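Side-chain contacts in transposon Tn7 transposition protein TnsA (Escherichia coli, PDB 1T0F), which cuts the 5' DNA strands at the ends of transposon Tn7 and forms the transposase together with TnsB: residues Lys103-Arg108 with Gln112-Asp117; Ser9-Val14 with Val38-Ser43; Arg94-Asp99 with Glu152-Gln157. All blocks are in the same frame, centred on the assembly; numbering follows the deposited sequence.

Interaction 1: residues Lys103-Arg108 with Gln112-Asp117. With MG (magnesium ion), chain E.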
loop_
_atom_site.group_PDB
_atom_site.type_symbol
_atom_site.label_atom_id
_atom_site.label_comp_id
_atom_site.label_asym_id
_atom_site.label_seq_id
_atom_site.Cartn_x
_atom_site.Cartn_y
_atom_site.Cartn_z
ATOM N N LYS A 103 -23.427 4.009 11.969
ATOM C CA LYS A 103 -23.033 5.335 12.430
ATOM C C LYS A 103 -21.800 5.745 11.624
ATOM O O LYS A 103 -20.783 5.052 11.645
ATOM C CB LYS A 103 -22.677 5.300 13.920
ATOM C CG LYS A 103 -22.111 6.609 14.466
ATOM C CD LYS A 103 -23.197 7.520 15.045
ATOM C CE LYS A 103 -24.244 7.906 14.018
ATOM N NZ LYS A 103 -25.289 8.797 14.609
ATOM N N HIS A 104 -21.885 6.860 10.910
ATOM C CA HIS A 104 -20.747 7.313 10.119
ATOM C C HIS A 104 -19.549 7.625 11.022
ATOM O O HIS A 104 -19.719 8.132 12.136
ATOM C CB HIS A 104 -21.120 8.568 9.328
ATOM C CG HIS A 104 -20.043 9.030 8.395
ATOM N ND1 HIS A 104 -20.087 8.798 7.038
ATOM C CD2 HIS A 104 -18.884 9.688 8.626
ATOM C CE1 HIS A 104 -19.000 9.295 6.474
ATOM N NE2 HIS A 104 -18.254 9.840 7.416
ATOM N N PRO A 105 -18.322 7.302 10.564
ATOM C CA PRO A 105 -17.101 7.559 11.332
ATOM C C PRO A 105 -17.076 8.995 11.851
ATOM O O PRO A 105 -17.278 9.949 11.094
ATOM C CB PRO A 105 -15.999 7.288 10.316
ATOM C CG PRO A 105 -16.566 6.111 9.566
ATOM C CD PRO A 105 -18.015 6.525 9.344
ATOM N N VAL A 106 -16.826 9.142 13.145
ATOM C CA VAL A 106 -16.804 10.464 13.754
ATOM C C VAL A 106 -15.878 10.492 14.964
ATOM O O VAL A 106 -15.769 9.505 15.697
ATOM C CB VAL A 106 -18.242 10.878 14.187
ATOM C CG1 VAL A 106 -18.833 9.817 15.107
ATOM C CG2 VAL A 106 -18.221 12.239 14.894
ATOM N N ILE A 107 -15.194 11.616 15.146
ATOM C CA ILE A 107 -14.291 11.808 16.276
ATOM C C ILE A 107 -14.627 13.160 16.902
ATOM O O ILE A 107 -14.601 14.185 16.225
ATOM C CB ILE A 107 -12.817 11.828 15.835
ATOM C CG1 ILE A 107 -12.430 10.478 15.225
ATOM C CG2 ILE A 107 -11.927 12.143 17.027
ATOM C CD1 ILE A 107 -12.439 9.341 16.207
ATOM N N ARG A 108 -14.948 13.148 18.193
ATOM C CA ARG A 108 -15.300 14.367 18.917
ATOM C C ARG A 108 -16.349 15.181 18.174
ATOM O O ARG A 108 -16.188 16.382 17.977
ATOM C CB ARG A 108 -14.059 15.226 19.163
ATOM C CG ARG A 108 -12.933 14.486 19.858
ATOM C CD ARG A 108 -12.014 15.448 20.593
ATOM N NE ARG A 108 -12.618 15.905 21.843
ATOM C CZ ARG A 108 -12.703 17.177 22.217
ATOM N NH1 ARG A 108 -12.222 18.136 21.434
ATOM N NH2 ARG A 108 -13.272 17.488 23.378
ATOM N N GLN A 112 -15.665 12.166 10.112
ATOM C CA GLN A 112 -14.355 12.023 9.498
ATOM C C GLN A 112 -14.443 11.624 8.032
ATOM O O GLN A 112 -15.404 10.989 7.602
ATOM C CB GLN A 112 -13.528 10.984 10.266
ATOM C CG GLN A 112 -13.245 11.354 11.721
ATOM C CD GLN A 112 -12.424 12.629 11.853
ATOM O OE1 GLN A 112 -11.232 12.654 11.539
ATOM N NE2 GLN A 112 -13.065 13.699 12.312
ATOM N N VAL A 113 -13.436 12.018 7.266
ATOM C CA VAL A 113 -13.391 11.669 5.860
ATOM C C VAL A 113 -12.803 10.264 5.795
ATOM O O VAL A 113 -11.715 10.018 6.316
ATOM C CB VAL A 113 -12.475 12.621 5.067
ATOM C CG1 VAL A 113 -12.332 12.124 3.622
ATOM C CG2 VAL A 113 -13.063 14.036 5.089
ATOM N N MET A 114 -13.533 9.348 5.175
ATOM C CA MET A 114 -13.057 7.974 5.040
ATOM C C MET A 114 -12.074 7.903 3.874
ATOM O O MET A 114 -12.116 8.738 2.967
ATOM C CB MET A 114 -14.238 7.037 4.781
ATOM C CG MET A 114 -15.235 6.977 5.924
ATOM S SD MET A 114 -16.564 5.822 5.629
ATOM C CE MET A 114 -15.687 4.248 5.909
ATOM N N SER A 115 -11.182 6.919 3.903
ATOM C CA SER A 115 -10.214 6.763 2.819
ATOM C C SER A 115 -9.944 5.288 2.530
ATOM O O SER A 115 -10.059 4.434 3.412
ATOM C CB SER A 115 -8.902 7.488 3.153
ATOM O OG SER A 115 -8.248 6.933 4.284
ATOM N N THR A 116 -9.621 4.999 1.274
ATOM C CA THR A 116 -9.311 3.644 0.837
ATOM C C THR A 116 -7.800 3.638 0.657
ATOM O O THR A 116 -7.239 4.536 0.028
ATOM C CB THR A 116 -10.042 3.317 -0.483
ATOM O OG1 THR A 116 -11.441 3.181 -0.214
ATOM C CG2 THR A 116 -9.529 2.007 -1.083
ATOM N N ASP A 117 -7.137 2.630 1.208
ATOM C CA ASP A 117 -5.692 2.598 1.164
ATOM C C ASP A 117 -5.038 2.754 -0.197
ATOM O O ASP A 117 -4.030 3.449 -0.296
ATOM C CB ASP A 117 -5.183 1.353 1.884
ATOM C CG ASP A 117 -5.639 1.319 3.341
ATOM O OD1 ASP A 117 -5.815 2.411 3.927
ATOM O OD2 ASP A 117 -5.828 0.224 3.898
HETATM MG MG MG E . -6.284 0.104 6.250
HETATM O O HOH W 1 -3.902 0.638 7.006
HETATM O O HOH W 2 -6.793 0.181 8.631
#
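Two hydrogen bonds hold Gln112 to His104 and Pro105 across a sharp reversal of the chain. His104 NE2 donates to Gln112 O over 3.1 Å, and the bond is fairly straight, 161° at the hydrogen. The carbonyl oxygen lies in the plane of the imidazole, and the nitrogen in turn lies in the carbonyl plane. With CG anti to the backbone N (chi1 -175°), the ring swings across to the other segment. Its ND1 makes a weak bond to Thr93 O, so both ring nitrogens face carbonyl oxygens, which might favour the doubly protonated form. In return Gln112 N donates to Pro105 O, 2.9 Å away; this donor sits above the carbonyl plane. A proline suits its place here because its backbone only has to accept. Both ends of the Gln112 amide are bonded outside the two segments: NE2 to Val110 O and OE1 to Phe11 N. The bent side chain lays its CG 3.7 Å from Ile107 CG1, so apolar methylenes meet while both polar ends are served by backbone groups. Met114 completes the apolar part, its SD 3.9 Å from Pro105 CG, the two side chains crossing near a right angle.

Farther along, Asp117, an active-site residue, holds magnesium through OD2 at 2.4 Å, with Gln133, the carbonyl of Val134 and two waters as the other ligands. Val106 N bonds a malonate, probably from the crystallisation liquor.

Strand 106-107 pairs antiparallel with strand 110-111 in a hairpin that falls in a region assigned by similarity to a helix-turn-helix. Pro105 and Met114 lean on helix 143-159, His104 packs on Ala97 of helix 90-100, and segment 112-117 lies on strand 115-122, which runs between strands 79-87 and 129-134 of the four-stranded sheet.

Interaction 2: residues Ser9-Val14 with Val38-Ser43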
loop_
_atom_site.group_PDB
_atom_site.type_symbol
_atom_site.label_atom_id
_atom_site.label_comp_id
_atom_site.label_asym_id
_atom_site.label_seq_id
_atom_site.Cartn_x
_atom_site.Cartn_y
_atom_site.Cartn_z
ATOM N N SER A 9 -4.418 11.000 14.026
ATOM C CA SER A 9 -5.041 10.684 12.748
ATOM C C SER A 9 -6.415 11.318 12.562
ATOM O O SER A 9 -6.970 11.291 11.463
ATOM C CB SER A 9 -5.153 9.166 12.586
ATOM O OG SER A 9 -5.908 8.593 13.637
ATOM N N SER A 10 -6.966 11.887 13.630
ATOM C CA SER A 10 -8.277 12.525 13.548
ATOM C C SER A 10 -8.129 13.992 13.154
ATOM O O SER A 10 -7.173 14.658 13.549
ATOM C CB SER A 10 -9.008 12.419 14.886
ATOM O OG SER A 10 -8.334 13.149 15.894
ATOM N N PHE A 11 -9.083 14.489 12.374
ATOM C CA PHE A 11 -9.057 15.872 11.913
ATOM C C PHE A 11 -10.250 16.657 12.433
ATOM O O PHE A 11 -11.309 16.092 12.721
ATOM C CB PHE A 11 -9.075 15.931 10.380
ATOM C CG PHE A 11 -7.868 15.318 9.724
ATOM C CD1 PHE A 11 -7.983 14.696 8.485
ATOM C CD2 PHE A 11 -6.617 15.373 10.333
ATOM C CE1 PHE A 11 -6.868 14.134 7.859
ATOM C CE2 PHE A 11 -5.494 14.816 9.717
ATOM C CZ PHE A 11 -5.622 14.195 8.477
ATOM N N SER A 12 -10.064 17.967 12.539
ATOM C CA SER A 12 -11.114 18.871 12.989
ATOM C C SER A 12 -11.816 19.373 11.730
ATOM O O SER A 12 -11.356 19.109 10.617
ATOM C CB SER A 12 -10.500 20.051 13.741
ATOM O OG SER A 12 -9.607 20.760 12.903
ATOM N N GLU A 13 -12.921 20.091 11.896
ATOM C CA GLU A 13 -13.644 20.606 10.739
ATOM C C GLU A 13 -12.769 21.532 9.897
ATOM O O GLU A 13 -12.815 21.489 8.667
ATOM C CB GLU A 13 -14.909 21.340 11.190
ATOM C CG GLU A 13 -15.982 20.412 11.734
ATOM C CD GLU A 13 -16.746 19.687 10.636
ATOM O OE1 GLU A 13 -16.135 19.338 9.602
ATOM O OE2 GLU A 13 -17.961 19.456 10.815
ATOM N N VAL A 14 -11.965 22.363 10.552
ATOM C CA VAL A 14 -11.094 23.277 9.820
ATOM C C VAL A 14 -9.962 22.521 9.131
ATOM O O VAL A 14 -9.561 22.879 8.023
ATOM C CB VAL A 14 -10.485 24.364 10.741
ATOM C CG1 VAL A 14 -11.593 25.249 11.295
ATOM C CG2 VAL A 14 -9.696 23.717 11.869
ATOM N N VAL A 38 2.193 10.392 6.248
ATOM C CA VAL A 38 2.834 9.631 7.315
ATOM C C VAL A 38 2.689 10.339 8.669
ATOM O O VAL A 38 2.925 9.744 9.723
ATOM C CB VAL A 38 4.336 9.402 7.028
ATOM C CG1 VAL A 38 4.501 8.551 5.770
ATOM C CG2 VAL A 38 5.053 10.740 6.880
ATOM N N GLN A 39 2.295 11.610 8.634
ATOM C CA GLN A 39 2.101 12.379 9.862
ATOM C C GLN A 39 0.871 11.851 10.592
ATOM O O GLN A 39 0.756 11.990 11.806
ATOM C CB GLN A 39 1.905 13.862 9.542
ATOM C CG GLN A 39 3.081 14.516 8.833
ATOM C CD GLN A 39 4.361 14.494 9.657
ATOM O OE1 GLN A 39 4.950 13.435 9.887
ATOM N NE2 GLN A 39 4.793 15.669 10.109
ATOM N N GLU A 40 -0.050 11.251 9.843
ATOM C CA GLU A 40 -1.268 10.696 10.421
ATOM C C GLU A 40 -1.133 9.213 10.759
ATOM O O GLU A 40 -2.133 8.518 10.953
ATOM C CB GLU A 40 -2.452 10.886 9.469
ATOM C CG GLU A 40 -3.011 12.301 9.411
ATOM C CD GLU A 40 -2.118 13.271 8.657
ATOM O OE1 GLU A 40 -1.841 13.019 7.462
ATOM O OE2 GLU A 40 -1.702 14.288 9.255
ATOM N N VAL A 41 0.099 8.721 10.829
ATOM C CA VAL A 41 0.318 7.319 11.152
ATOM C C VAL A 41 -0.129 7.036 12.588
ATOM O O VAL A 41 0.168 7.806 13.503
ATOM C CB VAL A 41 1.809 6.931 11.000
ATOM C CG1 VAL A 41 2.665 7.755 11.948
ATOM C CG2 VAL A 41 1.992 5.444 11.269
ATOM N N PRO A 42 -0.868 5.935 12.801
ATOM C CA PRO A 42 -1.321 5.610 14.157
ATOM C C PRO A 42 -0.141 5.245 15.051
ATOM O O PRO A 42 0.813 4.610 14.603
ATOM C CB PRO A 42 -2.275 4.440 13.930
ATOM C CG PRO A 42 -1.696 3.768 12.727
ATOM C CD PRO A 42 -1.356 4.938 11.833
ATOM N N SER A 43 -0.207 5.653 16.314
ATOM C CA SER A 43 0.859 5.379 17.274
ATOM C C SER A 43 1.161 3.889 17.432
ATOM O O SER A 43 2.151 3.514 18.061
ATOM C CB SER A 43 0.494 5.978 18.636
ATOM O OG SER A 43 -0.802 5.570 19.041
#
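Glu40 and Phe11 meet where the N-terminal segment runs past the loop that follows the 3-10 turn at Val38-Gln39. The glutamate side chain can be followed atom by atom. Its CB points at the N-terminal segment and lies 4.2 Å from Ser9 CA, where the two backbones come closest. CG is then placed anti to the carbonyl carbon (chi1 -76°), and from there it reaches the outer end of the phenyl ring, 3.4 Å from Phe11 CZ, with CE2 beside it. A bend at chi2 keeps the chain close to the ring, so that CD sits at the ring edge, in its plane, 3.6 Å from Phe11 CZ. The carboxylate is turned well out of the ring plane, the two planes being 64° apart. At the tip the oxygens part: OE1 accepts a hydrogen bond from Thr37 N, while OE2 stays 3.9 Å from Phe11 CE2 and has a long, weak ion pair with Arg19. Ser9 makes the other contact, its CB 3.5 Å from Glu40 O.

A residue as small as serine is consistent with the close approach of the backbones here. The phenylalanine suits a buried place beside aliphatic methylenes; its ring also packs on Leu36, and Ser9 O of its own segment lies over one face. Ser12 caps the start of helix 13-21 with its side chain, so the N-terminal side of the contact leads directly into that helix.

No hydrogen bond crosses between the two segments. A carboxylate beside the edge of a phenyl ring meets its slightly positive C-H rim, an arrangement that is probably mildly attractive. Arg19, in cation-pi contact with Phe11 and near Glu40, would be expected to help keep the buried glutamate ionised and to balance its charge.

Interaction 3: residues Arg94-Asp99 with Glu152-Gln157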
loop_
_atom_site.group_PDB
_atom_site.type_symbol
_atom_site.label_atom_id
_atom_site.label_comp_id
_atom_site.label_asym_id
_atom_site.label_seq_id
_atom_site.Cartn_x
_atom_site.Cartn_y
_atom_site.Cartn_z
ATOM N N ARG A 94 -21.833 9.736 3.788
ATOM C CA ARG A 94 -22.849 10.188 4.735
ATOM C C ARG A 94 -24.174 9.495 4.419
ATOM O O ARG A 94 -24.831 8.944 5.304
ATOM C CB ARG A 94 -23.017 11.708 4.631
ATOM C CG ARG A 94 -24.239 12.262 5.347
ATOM C CD ARG A 94 -24.063 12.246 6.855
ATOM N NE ARG A 94 -25.311 12.563 7.551
ATOM C CZ ARG A 94 -25.452 12.568 8.873
ATOM N NH1 ARG A 94 -24.422 12.276 9.657
ATOM N NH2 ARG A 94 -26.631 12.855 9.411
ATOM N N GLN A 95 -24.557 9.512 3.146
ATOM C CA GLN A 95 -25.805 8.894 2.709
ATOM C C GLN A 95 -25.772 7.376 2.834
ATOM O O GLN A 95 -26.777 6.759 3.174
ATOM C CB GLN A 95 -26.110 9.283 1.258
ATOM C CG GLN A 95 -27.479 8.826 0.759
ATOM C CD GLN A 95 -28.626 9.413 1.575
ATOM O OE1 GLN A 95 -28.736 10.632 1.724
ATOM N NE2 GLN A 95 -29.487 8.547 2.105
ATOM N N ILE A 96 -24.620 6.770 2.549
ATOM C CA ILE A 96 -24.490 5.316 2.646
ATOM C C ILE A 96 -24.695 4.848 4.089
ATOM O O ILE A 96 -25.379 3.852 4.341
ATOM C CB ILE A 96 -23.093 4.849 2.147
ATOM C CG1 ILE A 96 -22.975 5.112 0.643
ATOM C CG2 ILE A 96 -22.899 3.352 2.428
ATOM C CD1 ILE A 96 -21.569 4.916 0.087
ATOM N N ALA A 97 -24.097 5.567 5.032
ATOM C CA ALA A 97 -24.229 5.220 6.446
ATOM C C ALA A 97 -25.705 5.256 6.841
ATOM O O ALA A 97 -26.211 4.344 7.498
ATOM C CB ALA A 97 -23.428 6.197 7.301
ATOM N N ILE A 98 -26.396 6.313 6.428
ATOM C CA ILE A 98 -27.813 6.448 6.735
ATOM C C ILE A 98 -28.596 5.274 6.153
ATOM O O ILE A 98 -29.364 4.617 6.858
ATOM C CB ILE A 98 -28.374 7.774 6.167
ATOM C CG1 ILE A 98 -27.745 8.955 6.907
ATOM C CG2 ILE A 98 -29.892 7.800 6.297
ATOM C CD1 ILE A 98 -28.112 10.316 6.338
ATOM N N ASP A 99 -28.387 4.993 4.871
ATOM C CA ASP A 99 -29.102 3.904 4.217
ATOM C C ASP A 99 -28.783 2.517 4.760
ATOM O O ASP A 99 -29.635 1.626 4.724
ATOM C CB ASP A 99 -28.834 3.911 2.709
ATOM C CG ASP A 99 -29.359 5.160 2.028
ATOM O OD1 ASP A 99 -30.428 5.655 2.440
ATOM O OD2 ASP A 99 -28.710 5.635 1.073
ATOM N N GLU A 152 -17.377 1.332 3.147
ATOM C CA GLU A 152 -16.408 1.423 2.060
ATOM C C GLU A 152 -16.804 0.499 0.907
ATOM O O GLU A 152 -16.714 0.876 -0.265
ATOM C CB GLU A 152 -15.019 1.047 2.588
ATOM C CG GLU A 152 -13.892 1.284 1.597
ATOM C CD GLU A 152 -12.525 0.945 2.169
ATOM O OE1 GLU A 152 -12.444 0.522 3.347
ATOM O OE2 GLU A 152 -11.529 1.107 1.434
ATOM N N ARG A 153 -17.238 -0.713 1.244
ATOM C CA ARG A 153 -17.642 -1.671 0.220
ATOM C C ARG A 153 -18.778 -1.095 -0.613
ATOM O O ARG A 153 -18.729 -1.114 -1.845
ATOM C CB ARG A 153 -18.091 -2.985 0.859
ATOM C CG ARG A 153 -18.436 -4.072 -0.158
ATOM C CD ARG A 153 -19.116 -5.260 0.524
ATOM N NE ARG A 153 -20.495 -4.962 0.917
ATOM C CZ ARG A 153 -21.523 -4.915 0.074
ATOM N NH1 ARG A 153 -21.346 -5.149 -1.223
ATOM N NH2 ARG A 153 -22.735 -4.625 0.525
ATOM N N ARG A 154 -19.802 -0.577 0.062
ATOM C CA ARG A 154 -20.948 0.005 -0.627
ATOM C C ARG A 154 -20.557 1.190 -1.496
ATOM O O ARG A 154 -21.098 1.371 -2.588
ATOM C CB ARG A 154 -22.012 0.439 0.390
ATOM C CG ARG A 154 -22.647 -0.727 1.117
ATOM C CD ARG A 154 -23.784 -0.267 2.024
ATOM N NE ARG A 154 -24.413 -1.398 2.699
ATOM C CZ ARG A 154 -25.727 -1.586 2.770
ATOM N NH1 ARG A 154 -26.556 -0.716 2.208
ATOM N NH2 ARG A 154 -26.215 -2.651 3.394
ATOM N N TYR A 155 -19.617 1.991 -1.010
ATOM C CA TYR A 155 -19.147 3.161 -1.744
ATOM C C TYR A 155 -18.624 2.755 -3.119
ATOM O O TYR A 155 -19.072 3.264 -4.150
ATOM C CB TYR A 155 -18.015 3.848 -0.976
ATOM C CG TYR A 155 -17.501 5.113 -1.637
ATOM C CD1 TYR A 155 -18.130 6.340 -1.418
ATOM C CD2 TYR A 155 -16.390 5.083 -2.485
ATOM C CE1 TYR A 155 -17.667 7.505 -2.020
ATOM C CE2 TYR A 155 -15.921 6.247 -3.099
ATOM C CZ TYR A 155 -16.569 7.454 -2.855
ATOM O OH TYR A 155 -16.115 8.618 -3.424
ATOM N N TRP A 156 -17.661 1.845 -3.134
ATOM C CA TRP A 156 -17.101 1.407 -4.408
ATOM C C TRP A 156 -18.093 0.607 -5.252
ATOM O O TRP A 156 -18.047 0.660 -6.486
ATOM C CB TRP A 156 -15.815 0.626 -4.155
ATOM C CG TRP A 156 -14.750 1.516 -3.620
ATOM C CD1 TRP A 156 -14.234 1.515 -2.362
ATOM C CD2 TRP A 156 -14.104 2.586 -4.320
ATOM N NE1 TRP A 156 -13.303 2.518 -2.228
ATOM C CE2 TRP A 156 -13.206 3.192 -3.415
ATOM C CE3 TRP A 156 -14.201 3.093 -5.623
ATOM C CZ2 TRP A 156 -12.408 4.279 -3.770
ATOM C CZ3 TRP A 156 -13.407 4.176 -5.973
ATOM C CH2 TRP A 156 -12.521 4.757 -5.050
ATOM N N GLN A 157 -18.996 -0.127 -4.609
ATOM C CA GLN A 157 -19.988 -0.873 -5.376
ATOM C C GLN A 157 -20.833 0.132 -6.151
ATOM O O GLN A 157 -21.186 -0.089 -7.314
ATOM C CB GLN A 157 -20.887 -1.699 -4.458
ATOM C CG GLN A 157 -22.112 -2.243 -5.174
ATOM C CD GLN A 157 -23.005 -3.059 -4.273
ATOM O OE1 GLN A 157 -22.682 -4.193 -3.922
ATOM N NE2 GLN A 157 -24.135 -2.483 -3.886
#
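Ile96 is the knob that helix 90-100 sets against helix 143-159, between Arg154 and Tyr155. The apolar contacts come first. Its CG2 rests 3.7 Å from Arg154 CB and equally near Arg154 CD, so this methyl rests against the aliphatic stem of the extended arginine; the two side chains lie alongside one another, pointing opposite ways. With CG1 anti to the carbonyl carbon (chi1 -67°) and chi2 extended (170°), CD1 is carried out to 3.5 Å from Tyr155 CA and 3.9 Å from Tyr155 CB, where it lies at the edge of the phenol ring, near its plane. Isoleucine suits the place because its two branches fit two neighbours on the facing helix.

Hydrogen bonds do not cross between the segments, and the polar groups are served within each helix or beyond both. On one, Gln95 NE2 donates to Asp99 OD2 at 3.2 Å, reaching it from above the carboxylate plane. On the other, Arg153 NH1 bonds to Gln157 OE1 one turn on. Tyr155 OH is hydrogen-bonded to Leu89 N, which should help hold the far end of the ring.

The charged groups are paired beyond both segments. Glu150 forms salt bridges with both Arg153 and Arg154, and the NH2 of Arg154 also bridges to an acidic side chain of another protein chain in the assembly. Arginine thus offers an apolar stem to Ile96 and a charged head to the interface.

Ile96 also touches Leu151 and Gln158 of helix 143-159, Tyr155 packs against Asp92 and Thr93 of helix 90-100, and Trp156 turns from this interface toward Leu88, which follows strand 79-87, and Trp163 of strand 163-166.

Interaction 1 links the other two, which lie 22 Å apart between centres and do not touch. Toward the N-terminus, Gln112 OE1 is 2.9 Å from Phe11 N, the hydrogen bond that ties interaction 1 to interaction 2. Toward interaction 3, Thr116 OG1 stands 2.7 Å from Glu152 OE2 and 2.8 Å from Trp156 NE1, so Thr116, the neighbour of active-site Asp117 in the chain, is fastened to helix 143-159. Glu152 also bonds Gln133, another magnesium ligand, and may therefore help position it. Of the three, interaction 1 alone holds a metal ligand; the side chain of Glu40 in interaction 2 lies about 10 Å from that of active-site Glu66.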